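Local atomic coordinates of ubiquitin (Sulfolobus solfataricus, PDB entry 4WWM), a protein that probably acts as a ubiquitin-like modifier of the Urm1 family, attached to other proteins and linked to the proteasome pathway. Residues R24-L27 with R28-K32. Sequence-based numbering, arbitrary orientation.
Sequences RELL and RVLVK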
ATOM      1  N   ARG A  24       2.216  11.636  -1.424  1.00 22.46           N
ATOM      2  CA  ARG A  24       1.908  11.567  -2.853  1.00 21.95           C
ATOM      3  C   ARG A  24       2.880  10.644  -3.592  1.00 20.83           C
ATOM      4  O   ARG A  24       2.796  10.486  -4.810  1.00 20.70           O
ATOM      5  CB  ARG A  24       1.934  12.967  -3.468  1.00 24.50           C
ATOM      6  CG  ARG A  24       0.951  13.935  -2.821  1.00 27.13           C
ATOM      7  CD  ARG A  24       0.940  15.270  -3.537  1.00 33.75           C
ATOM      8  NE  ARG A  24       0.370  15.166  -4.876  1.00 38.80           N
ATOM      9  CZ  ARG A  24       0.354  16.156  -5.764  1.00 42.65           C
ATOM     10  NH1 ARG A  24       0.883  17.336  -5.461  1.00 45.33           N
ATOM     11  NH2 ARG A  24      -0.186  15.965  -6.960  1.00 42.31           N
ATOM     12  N   GLU A  25       3.800  10.044  -2.844  1.00 20.43           N
ATOM     13  CA  GLU A  25       4.756   9.082  -3.383  1.00 19.60           C
ATOM     14  C   GLU A  25       4.441   7.698  -2.825  1.00 19.53           C
ATOM     15  O   GLU A  25       4.450   7.502  -1.609  1.00 18.23           O
ATOM     16  CB  GLU A  25       6.189   9.491  -3.034  1.00 21.11           C
ATOM     17  CG  GLU A  25       7.259   8.508  -3.487  1.00 20.62           C
ATOM     18  CD  GLU A  25       8.645   8.890  -3.001  1.00 22.36           C
ATOM     19  OE1 GLU A  25       9.542   8.021  -3.025  1.00 25.56           O
ATOM     20  OE2 GLU A  25       8.839  10.059  -2.601  1.00 24.34           O
ATOM     21  N   LEU A  26       4.172   6.743  -3.712  1.00 20.20           N
ATOM     22  CA  LEU A  26       3.685   5.429  -3.300  1.00 19.37           C
ATOM     23  C   LEU A  26       4.594   4.767  -2.273  1.00 18.52           C
ATOM     24  O   LEU A  26       4.116   4.242  -1.273  1.00 21.56           O
ATOM     25  CB  LEU A  26       3.527   4.503  -4.508  1.00 16.04           C
ATOM     26  CG  LEU A  26       3.094   3.070  -4.168  1.00 13.94           C
ATOM     27  CD1 LEU A  26       1.763   3.064  -3.427  1.00 13.37           C
ATOM     28  CD2 LEU A  26       3.012   2.213  -5.422  1.00 16.15           C
ATOM     29  N   LEU A  27       5.899   4.789  -2.521  1.00 17.24           N
ATOM     30  CA  LEU A  27       6.844   4.174  -1.599  1.00 16.15           C
ATOM     31  C   LEU A  27       6.691   4.763  -0.200  1.00 15.87           C
ATOM     32  O   LEU A  27       6.705   4.037   0.791  1.00 18.28           O
ATOM     33  CB  LEU A  27       8.283   4.357  -2.086  1.00 17.69           C
ATOM     34  CG  LEU A  27       9.356   3.828  -1.130  1.00 22.08           C
ATOM     35  CD1 LEU A  27       9.191   2.331  -0.912  1.00 20.16           C
ATOM     36  CD2 LEU A  27      10.750   4.137  -1.652  1.00 25.41           C
ATOM     37  N   ARG A  28       6.540   6.081  -0.131  1.00 19.99           N
ATOM     38  CA  ARG A  28       6.410   6.765   1.148  1.00 19.62           C
ATOM     39  C   ARG A  28       5.088   6.415   1.824  1.00 17.86           C
ATOM     40  O   ARG A  28       5.024   6.319   3.051  1.00 17.99           O
ATOM     41  CB  ARG A  28       6.527   8.278   0.963  1.00 24.16           C
ATOM     42  CG  ARG A  28       7.881   8.724   0.428  1.00 35.69           C
ATOM     43  CD  ARG A  28       8.549   9.723   1.357  1.00 49.74           C
ATOM     44  NE  ARG A  28       7.735  10.921   1.546  1.00 50.23           N
ATOM     45  CZ  ARG A  28       7.917  11.810   2.518  1.00 57.96           C
ATOM     46  NH1 ARG A  28       8.885  11.642   3.410  1.00 50.24           N
ATOM     47  NH2 ARG A  28       7.120  12.867   2.603  1.00 63.43           N
ATOM     48  N   VAL A  29       4.039   6.227   1.027  1.00 19.64           N
ATOM     49  CA  VAL A  29       2.767   5.746   1.556  1.00 17.29           C
ATOM     50  C   VAL A  29       3.006   4.415   2.260  1.00 15.60           C
ATOM     51  O   VAL A  29       2.625   4.238   3.418  1.00 15.38           O
ATOM     52  CB  VAL A  29       1.703   5.575   0.440  1.00 15.14           C
ATOM     53  CG1 VAL A  29       0.447   4.868   0.961  1.00 15.07           C
ATOM     54  CG2 VAL A  29       1.330   6.921  -0.151  1.00 18.29           C
ATOM     55  N   LEU A  30       3.661   3.492   1.565  1.00 17.15           N
ATOM     56  CA  LEU A  30       3.874   2.152   2.096  1.00 12.32           C
ATOM     57  C   LEU A  30       4.769   2.172   3.329  1.00 12.93           C
ATOM     58  O   LEU A  30       4.541   1.417   4.271  1.00 15.56           O
ATOM     59  CB  LEU A  30       4.476   1.243   1.022  1.00 11.86           C
ATOM     60  CG  LEU A  30       3.643   1.101  -0.256  1.00 11.75           C
ATOM     61  CD1 LEU A  30       4.370   0.245  -1.282  1.00 16.19           C
ATOM     62  CD2 LEU A  30       2.265   0.527   0.036  1.00 15.27           C
ATOM     63  N   VAL A  31       5.779   3.035   3.329  1.00 19.71           N
ATOM     64  CA  VAL A  31       6.685   3.133   4.469  1.00 15.17           C
ATOM     65  C   VAL A  31       5.946   3.673   5.693  1.00 19.77           C
ATOM     66  O   VAL A  31       6.196   3.232   6.814  1.00 16.39           O
ATOM     67  CB  VAL A  31       7.906   4.028   4.153  1.00 16.72           C
ATOM     68  CG1 VAL A  31       8.677   4.387   5.424  1.00 19.77           C
ATOM     69  CG2 VAL A  31       8.833   3.327   3.173  1.00 16.75           C
ATOM     70  N   LYS A  32       5.039   4.625   5.481  1.00 20.26           N
ATOM     71  CA  LYS A  32       4.270   5.188   6.587  1.00 18.70           C
ATOM     72  C   LYS A  32       3.318   4.148   7.173  1.00 21.87           C
ATOM     73  O   LYS A  32       3.130   4.082   8.386  1.00 20.28           O
ATOM     74  CB  LYS A  32       3.480   6.419   6.135  1.00 21.89           C
ATOM     75  CG  LYS A  32       2.589   7.006   7.233  1.00 41.96           C
ATOM     76  CD  LYS A  32       1.999   8.354   6.845  1.00 33.60           C
ATOM     77  CE  LYS A  32       3.054   9.450   6.827  1.00 36.74           C
ATOM     78  NZ  LYS A  32       2.487  10.769   6.424  1.00 38.36           N
TER
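The first turns of helix 26-33 start from Glu-25 at the N-cap, whose side chain lies against that of Arg-28. Glu-25 O accepts a hydrogen bond from Val-29 N at 3.0 Å. The next two rungs follow at once: Leu-30 N to Leu-26 O at 3.0 Å and Val-31 N to Leu-27 O at 2.9 Å. Beyond the backbone, the Glu-25 chain runs extended, CG anti to its amide nitrogen (chi1 177°), and brings OE2 to 3.4 Å from Arg-28 CG. The two side chains cross at roughly a right angle. What meets here is carboxylate and aliphatic stem: Glu-25 OE2 sits 4.4 Å from Arg-28 NE and well out of the guanidinium plane, with no N-H aimed at it, so any attraction between the two is likely to be one of charge alone. With an alanine here in place of Glu-25, Arg-28 CG would probably lose the carboxylate packed against it, and the Arg-28 guanidinium one of its nearby negative charges. In the ubiquitin-like beta-grasp fold, this is the helix that the mixed sheet curls around. Leu-26 and Leu-30 lie one turn apart on its buried side, CD1 of Leu-26 reaching CG of Leu-30 at 4.2 Å; Leu-26 also touches Trp-60, while Leu-30 rests on Ile-76 and Val-29 on Ile-74, both of strand 73-78. On a more open flank, Leu-27 CD1 meets Val-31 CG2 at 4.2 Å. Val-31 CG2, set beside its own backbone nitrogen, also packs 3.3 Å from Leu-27 O.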